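Local coordinates for OBG-type G domain-containing protein (Pyrococcus horikoshii, PDB 2E87) that binds GDP and is probably an Obg-type GTP-binding protein related to the nucleolar GTPase NOG1, with its cellular role unknown, at residues Arg88-Lys93 against Leu147-Lys152; Arg2-Arg7 against Lys76-Leu81. One frame throughout, in Å; residues are numbered along the deposited sequence.

Contact 1 (Arg88-Lys93 against Leu147-Lys152); sequences RDTFHK and LRYLNK. With SO4 (sulfate ion), chain B.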
loop_
_atom_site.group_PDB
_atom_site.type_symbol
_atom_site.label_atom_id
_atom_site.label_comp_id
_atom_site.label_asym_id
_atom_site.label_seq_id
_atom_site.Cartn_x
_atom_site.Cartn_y
_atom_site.Cartn_z
ATOM N N ARG A 88 -0.107 -7.583 7.525
ATOM C CA ARG A 88 -0.681 -6.552 8.372
ATOM C C ARG A 88 -0.481 -6.739 9.875
ATOM O O ARG A 88 -0.119 -5.794 10.576
ATOM C CB ARG A 88 -2.179 -6.424 8.108
ATOM C CG ARG A 88 -2.808 -5.248 8.844
ATOM C CD ARG A 88 -4.233 -5.551 9.255
ATOM N NE ARG A 88 -5.089 -5.833 8.111
ATOM C CZ ARG A 88 -5.716 -4.904 7.399
ATOM N NH1 ARG A 88 -5.588 -3.616 7.718
ATOM N NH2 ARG A 88 -6.473 -5.268 6.368
ATOM N N ASP A 89 -0.744 -7.945 10.367
ATOM C CA ASP A 89 -0.635 -8.220 11.792
ATOM C C ASP A 89 0.803 -8.091 12.294
ATOM O O ASP A 89 1.049 -7.572 13.378
ATOM C CB ASP A 89 -1.220 -9.605 12.094
ATOM C CG ASP A 89 -1.214 -9.938 13.581
ATOM O OD1 ASP A 89 -0.366 -10.765 13.996
ATOM O OD2 ASP A 89 -2.045 -9.375 14.336
ATOM N N THR A 90 1.751 -8.544 11.493
ATOM C CA THR A 90 3.155 -8.444 11.843
ATOM C C THR A 90 3.580 -6.974 11.881
ATOM O O THR A 90 4.320 -6.549 12.775
ATOM C CB THR A 90 4.036 -9.193 10.818
ATOM O OG1 THR A 90 3.682 -10.577 10.822
ATOM C CG2 THR A 90 5.512 -9.062 11.157
ATOM N N PHE A 91 3.106 -6.200 10.910
ATOM C CA PHE A 91 3.449 -4.788 10.847
ATOM C C PHE A 91 2.952 -4.051 12.086
ATOM O O PHE A 91 3.712 -3.336 12.730
ATOM C CB PHE A 91 2.857 -4.149 9.591
ATOM C CG PHE A 91 3.587 -2.918 9.143
ATOM C CD1 PHE A 91 4.765 -3.020 8.415
ATOM C CD2 PHE A 91 3.115 -1.653 9.486
ATOM C CE1 PHE A 91 5.462 -1.886 8.036
ATOM C CE2 PHE A 91 3.804 -0.509 9.113
ATOM C CZ PHE A 91 4.982 -0.621 8.388
ATOM N N HIS A 92 1.677 -4.232 12.421
ATOM C CA HIS A 92 1.098 -3.568 13.581
ATOM C C HIS A 92 1.861 -3.880 14.850
ATOM O O HIS A 92 2.080 -2.994 15.676
ATOM C CB HIS A 92 -0.374 -3.965 13.765
ATOM C CG HIS A 92 -1.335 -3.078 13.035
ATOM N ND1 HIS A 92 -2.573 -3.510 12.610
ATOM C CD2 HIS A 92 -1.247 -1.775 12.673
ATOM C CE1 HIS A 92 -3.205 -2.514 12.015
ATOM N NE2 HIS A 92 -2.422 -1.449 12.041
ATOM N N LYS A 93 2.261 -5.139 14.997
ATOM C CA LYS A 93 2.978 -5.579 16.177
ATOM C C LYS A 93 4.391 -5.061 16.263
ATOM O O LYS A 93 4.879 -4.761 17.353
ATOM C CB LYS A 93 2.970 -7.101 16.262
ATOM C CG LYS A 93 1.624 -7.631 16.691
ATOM C CD LYS A 93 1.545 -9.139 16.648
ATOM C CE LYS A 93 0.146 -9.571 17.047
ATOM N NZ LYS A 93 -0.063 -11.024 16.884
ATOM N N LEU A 147 12.804 -4.108 14.527
ATOM C CA LEU A 147 13.348 -2.983 13.779
ATOM C C LEU A 147 13.892 -3.473 12.444
ATOM O O LEU A 147 13.683 -2.857 11.400
ATOM C CB LEU A 147 14.467 -2.308 14.556
ATOM C CG LEU A 147 14.101 -1.612 15.865
ATOM C CD1 LEU A 147 15.399 -1.194 16.554
ATOM C CD2 LEU A 147 13.185 -0.403 15.611
ATOM N N ARG A 148 14.592 -4.595 12.483
ATOM C CA ARG A 148 15.159 -5.151 11.276
ATOM C C ARG A 148 14.044 -5.505 10.296
ATOM O O ARG A 148 14.148 -5.226 9.110
ATOM C CB ARG A 148 16.024 -6.349 11.638
ATOM C CG ARG A 148 17.352 -5.905 12.224
ATOM C CD ARG A 148 18.105 -7.020 12.920
ATOM N NE ARG A 148 19.396 -6.522 13.379
ATOM C CZ ARG A 148 20.415 -6.254 12.573
ATOM N NH1 ARG A 148 20.303 -6.452 11.265
ATOM N NH2 ARG A 148 21.523 -5.740 13.065
ATOM N N TYR A 149 12.970 -6.098 10.801
ATOM C CA TYR A 149 11.837 -6.430 9.949
ATOM C C TYR A 149 11.218 -5.151 9.356
ATOM O O TYR A 149 10.898 -5.115 8.174
ATOM C CB TYR A 149 10.774 -7.191 10.734
ATOM C CG TYR A 149 9.379 -7.069 10.147
ATOM C CD1 TYR A 149 8.986 -7.835 9.048
ATOM C CD2 TYR A 149 8.453 -6.154 10.682
ATOM C CE1 TYR A 149 7.699 -7.698 8.489
ATOM C CE2 TYR A 149 7.173 -6.006 10.133
ATOM C CZ TYR A 149 6.803 -6.777 9.037
ATOM O OH TYR A 149 5.555 -6.603 8.488
ATOM N N LEU A 150 11.043 -4.112 10.166
ATOM C CA LEU A 150 10.446 -2.874 9.656
ATOM C C LEU A 150 11.278 -2.268 8.532
ATOM O O LEU A 150 10.747 -1.642 7.619
ATOM C CB LEU A 150 10.278 -1.844 10.779
ATOM C CG LEU A 150 9.108 -2.141 11.706
ATOM C CD1 LEU A 150 9.164 -1.237 12.909
ATOM C CD2 LEU A 150 7.793 -1.961 10.949
ATOM N N ASN A 151 12.582 -2.480 8.578
ATOM C CA ASN A 151 13.424 -1.918 7.548
ATOM C C ASN A 151 13.278 -2.670 6.234
ATOM O O ASN A 151 13.397 -2.071 5.157
ATOM C CB ASN A 151 14.866 -1.902 8.016
ATOM C CG ASN A 151 15.614 -0.707 7.504
ATOM O OD1 ASN A 151 15.035 0.361 7.306
ATOM N ND2 ASN A 151 16.909 -0.866 7.300
ATOM N N LYS A 152 13.012 -3.975 6.328
ATOM C CA LYS A 152 12.815 -4.833 5.157
ATOM C C LYS A 152 11.398 -4.630 4.599
ATOM O O LYS A 152 11.182 -4.655 3.390
ATOM C CB LYS A 152 13.001 -6.314 5.520
ATOM C CG LYS A 152 14.427 -6.740 5.891
ATOM C CD LYS A 152 14.413 -8.116 6.535
ATOM C CE LYS A 152 15.740 -8.462 7.202
ATOM N NZ LYS A 152 15.613 -9.651 8.110
HETATM S S SO4 B . -3.235 2.287 12.466
HETATM O O1 SO4 B . -3.497 3.664 11.865
HETATM O O2 SO4 B . -1.896 1.681 11.988
HETATM O O3 SO4 B . -3.159 2.525 13.982
HETATM O O4 SO4 B . -4.332 1.345 12.024
#

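Contact 2 (Arg2-Arg7 against Lys76-Leu81); sequences RNPFER and KFYQEL. With SO4 (sulfate ion), chain D.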
loop_
_atom_site.group_PDB
_atom_site.type_symbol
_atom_site.label_atom_id
_atom_site.label_comp_id
_atom_site.label_asym_id
_atom_site.label_seq_id
_atom_site.Cartn_x
_atom_site.Cartn_y
_atom_site.Cartn_z
ATOM N N ARG A 2 0.560 8.595 -5.259
ATOM C CA ARG A 2 1.933 8.316 -4.823
ATOM C C ARG A 2 2.004 7.063 -3.950
ATOM O O ARG A 2 1.002 6.373 -3.767
ATOM C CB ARG A 2 2.482 9.502 -4.033
ATOM C CG ARG A 2 1.856 9.678 -2.666
ATOM C CD ARG A 2 2.391 10.919 -1.967
ATOM N NE ARG A 2 3.853 11.000 -1.988
ATOM C CZ ARG A 2 4.570 11.447 -3.018
ATOM N NH1 ARG A 2 3.969 11.860 -4.124
ATOM N NH2 ARG A 2 5.892 11.486 -2.941
ATOM N N ASN A 3 3.192 6.771 -3.422
ATOM C CA ASN A 3 3.395 5.615 -2.542
ATOM C C ASN A 3 3.318 6.160 -1.108
ATOM O O ASN A 3 4.152 6.961 -0.698
ATOM C CB ASN A 3 4.764 4.978 -2.808
ATOM C CG ASN A 3 4.917 3.620 -2.151
ATOM O OD1 ASN A 3 4.872 3.505 -0.934
ATOM N ND2 ASN A 3 5.095 2.585 -2.960
ATOM N N PRO A 4 2.318 5.719 -0.332
ATOM C CA PRO A 4 2.067 6.130 1.055
ATOM C C PRO A 4 3.240 5.987 2.010
ATOM O O PRO A 4 3.290 6.658 3.042
ATOM C CB PRO A 4 0.909 5.229 1.493
ATOM C CG PRO A 4 0.348 4.683 0.231
ATOM C CD PRO A 4 1.537 4.518 -0.656
ATOM N N PHE A 5 4.178 5.105 1.680
ATOM C CA PHE A 5 5.314 4.868 2.553
ATOM C C PHE A 5 6.596 5.586 2.141
ATOM O O PHE A 5 7.603 5.511 2.842
ATOM C CB PHE A 5 5.564 3.353 2.672
ATOM C CG PHE A 5 4.402 2.589 3.256
ATOM C CD1 PHE A 5 3.333 2.206 2.460
ATOM C CD2 PHE A 5 4.342 2.326 4.622
ATOM C CE1 PHE A 5 2.226 1.585 3.009
ATOM C CE2 PHE A 5 3.233 1.704 5.178
ATOM C CZ PHE A 5 2.175 1.335 4.367
ATOM N N GLU A 6 6.564 6.306 1.026
ATOM C CA GLU A 6 7.763 6.996 0.564
ATOM C C GLU A 6 8.407 7.800 1.685
ATOM O O GLU A 6 9.613 8.012 1.688
ATOM C CB GLU A 6 7.435 7.910 -0.618
ATOM C CG GLU A 6 6.797 9.231 -0.237
ATOM C CD GLU A 6 7.708 10.407 -0.536
ATOM O OE1 GLU A 6 8.074 10.583 -1.719
ATOM O OE2 GLU A 6 8.061 11.151 0.407
ATOM N N ARG A 7 7.597 8.227 2.643
ATOM C CA ARG A 7 8.077 9.011 3.777
ATOM C C ARG A 7 8.619 8.150 4.923
ATOM O O ARG A 7 9.267 8.666 5.837
ATOM C CB ARG A 7 6.944 9.891 4.323
ATOM C CG ARG A 7 6.694 11.187 3.556
ATOM C CD ARG A 7 7.168 12.389 4.374
ATOM N NE ARG A 7 6.453 12.512 5.649
ATOM C CZ ARG A 7 6.869 13.250 6.676
ATOM N NH1 ARG A 7 8.005 13.938 6.591
ATOM N NH2 ARG A 7 6.149 13.296 7.792
ATOM N N LYS A 76 -8.653 0.932 1.443
ATOM C CA LYS A 76 -8.766 -0.521 1.569
ATOM C C LYS A 76 -7.881 -1.300 0.619
ATOM O O LYS A 76 -7.340 -2.334 0.984
ATOM C CB LYS A 76 -10.213 -0.973 1.382
ATOM C CG LYS A 76 -11.119 -0.561 2.523
ATOM C CD LYS A 76 -12.486 -1.232 2.442
ATOM C CE LYS A 76 -13.372 -0.845 3.626
ATOM N NZ LYS A 76 -14.617 -1.679 3.698
ATOM N N PHE A 77 -7.743 -0.800 -0.601
ATOM C CA PHE A 77 -6.918 -1.453 -1.604
ATOM C C PHE A 77 -5.477 -1.587 -1.120
ATOM O O PHE A 77 -4.889 -2.659 -1.228
ATOM C CB PHE A 77 -6.980 -0.668 -2.923
ATOM C CG PHE A 77 -6.007 -1.140 -3.964
ATOM C CD1 PHE A 77 -6.181 -2.367 -4.602
ATOM C CD2 PHE A 77 -4.898 -0.355 -4.295
ATOM C CE1 PHE A 77 -5.269 -2.810 -5.557
ATOM C CE2 PHE A 77 -3.976 -0.790 -5.251
ATOM C CZ PHE A 77 -4.166 -2.029 -5.886
ATOM N N TYR A 78 -4.912 -0.502 -0.591
ATOM C CA TYR A 78 -3.541 -0.548 -0.084
ATOM C C TYR A 78 -3.458 -1.374 1.207
ATOM O O TYR A 78 -2.458 -2.046 1.460
ATOM C CB TYR A 78 -2.985 0.856 0.147
ATOM C CG TYR A 78 -2.431 1.505 -1.106
ATOM C CD1 TYR A 78 -1.728 0.755 -2.038
ATOM C CD2 TYR A 78 -2.584 2.865 -1.348
ATOM C CE1 TYR A 78 -1.196 1.317 -3.169
ATOM C CE2 TYR A 78 -2.043 3.453 -2.501
ATOM C CZ TYR A 78 -1.349 2.661 -3.404
ATOM O OH TYR A 78 -0.789 3.195 -4.537
ATOM N N GLN A 79 -4.505 -1.337 2.019
ATOM C CA GLN A 79 -4.488 -2.136 3.237
ATOM C C GLN A 79 -4.366 -3.595 2.818
ATOM O O GLN A 79 -3.634 -4.382 3.411
ATOM C CB GLN A 79 -5.768 -1.928 4.032
ATOM C CG GLN A 79 -5.761 -0.651 4.835
ATOM C CD GLN A 79 -7.064 -0.418 5.559
ATOM O OE1 GLN A 79 -7.634 -1.331 6.160
ATOM N NE2 GLN A 79 -7.545 0.815 5.513
ATOM N N GLU A 80 -5.070 -3.943 1.757
ATOM C CA GLU A 80 -5.030 -5.312 1.277
ATOM C C GLU A 80 -3.641 -5.671 0.711
ATOM O O GLU A 80 -3.065 -6.703 1.058
ATOM C CB GLU A 80 -6.133 -5.499 0.234
ATOM C CG GLU A 80 -6.698 -6.875 0.162
ATOM C CD GLU A 80 -7.149 -7.397 1.507
ATOM O OE1 GLU A 80 -7.767 -6.651 2.287
ATOM O OE2 GLU A 80 -6.892 -8.580 1.779
ATOM N N LEU A 81 -3.076 -4.828 -0.140
ATOM C CA LEU A 81 -1.778 -5.164 -0.682
ATOM C C LEU A 81 -0.660 -5.069 0.350
ATOM O O LEU A 81 0.314 -5.808 0.265
ATOM C CB LEU A 81 -1.466 -4.318 -1.911
ATOM C CG LEU A 81 -2.376 -4.576 -3.112
ATOM C CD1 LEU A 81 -1.816 -3.848 -4.285
ATOM C CD2 LEU A 81 -2.453 -6.037 -3.429
HETATM S S SO4 D . -11.499 3.248 0.473
HETATM O O1 SO4 D . -11.028 3.816 -0.883
HETATM O O2 SO4 D . -10.812 1.954 0.849
HETATM O O3 SO4 D . -11.207 4.300 1.542
HETATM O O4 SO4 D . -12.998 2.912 0.417
#

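Contact 1 (Arg88-Lys93 against Leu147-Lys152)
Tyr149 reaches across from helix 144-156 and lays one face of its ring against the methyl group of Thr90. With CG anti to the backbone N (chi1 156°), the ring is carried out from its own helix to the neighbouring one. Thr90 CG2 lies over that face, 3.7 Å from the ring centroid, in a CH-pi contact displaced toward the hydroxyl end, where CG2 to Tyr149 CZ is 3.4 Å. Threonine suits this partly exposed spot because its methyl meets the ring while OG1 is hydrogen-bonded to Asp87 OD1. Beyond the ring, Tyr149 OH comes to the edge of the Phe91 ring, 3.7 Å from CD1, and hydrogen-bonds to the carbonyl oxygen of Val86, so the phenol has both an apolar flank and a polar end.

Next along the helix, Leu150 meets the Phe91 ring over a face. Its CD2 stands 4.1 Å from the ring centroid and 3.7 Å from CE1, a second CH-pi contact between two buried side chains. Leu150 also touches Ala94 and Ile98, farther along helix 88-117. The axes of the two short helical segments come within 10.4 Å, their N-to-C directions 126° apart, an aromatic and aliphatic helix-helix interface of an all-helical domain, here the NOG1-type N-terminal region.

Contact 2 (Arg2-Arg7 against Lys76-Leu81)
Pro4 and Tyr78 make the apolar part of this small contact. The edge of the proline ring formed by CG and CD comes over one face of the tyrosine ring, and CG lies 3.8 Å from Tyr78 CD2. CD stands above the same face, offset toward the rim. Over the opposite face, also toward the rim, lies Phe77 CD2, 4.0 Å above the plane, so the phenol has a neighbour on each face. Tyr78 has CG beside the backbone N (chi1 -83°), which directs the ring toward the N-terminal loop. A proline suits the loop side: its compact ring offers CH groups to an aromatic face.

The polar contacts hold the loop in shape. Asn3 OD1 accepts the backbone N-H of Phe5 at 3.1 Å, in the carbonyl plane and on a lone pair, forming an Asx turn. Asn3 O accepts from Glu6 N at 3.0 Å, closing a type I beta turn with Pro4 at its second position, where the fixed proline phi is well accommodated. Asn3 ND2 donates to Leu157 O, so one amide both shapes the turn and anchors it.

At the end of the phenol, Arg2 O is 3.7 Å from Tyr78 OH; the hydroxyl's hydrogen bond is instead with the carbonyl oxygen of Pro161.

Around this pair, Phe5 packs on Leu157, Asn3 on Leu160 and Tyr78 on Leu165. The loop leading to helix 14-30 and the start of helix 76-86 thus meet beside the connection that runs from helix 144-156 toward strand 169-173, the first strand, in chain order, of the G-domain sheet.

From the N terminus, the loop 2-7 precedes helix 14-30, and contact 2 is closed when the chain returns at 76-81 after the long helix 38-67. Helix 88-117 follows at once and opens contact 1, which closes at 147-152 once helix 122-142 has been passed. The two closures are therefore in series, neither nested nor crossed, with centres about 15 Å apart. The consecutive helices 76-86 and 88-117 bring them together, and Arg88 NH1 approaches Gln79 OE1 in a weak hydrogen bond. Contact 2 places the N-terminal loop against helix 76-86, whereas contact 1 joins helices 88-117 and 144-156, both in the NOG1-type N-terminal helical region.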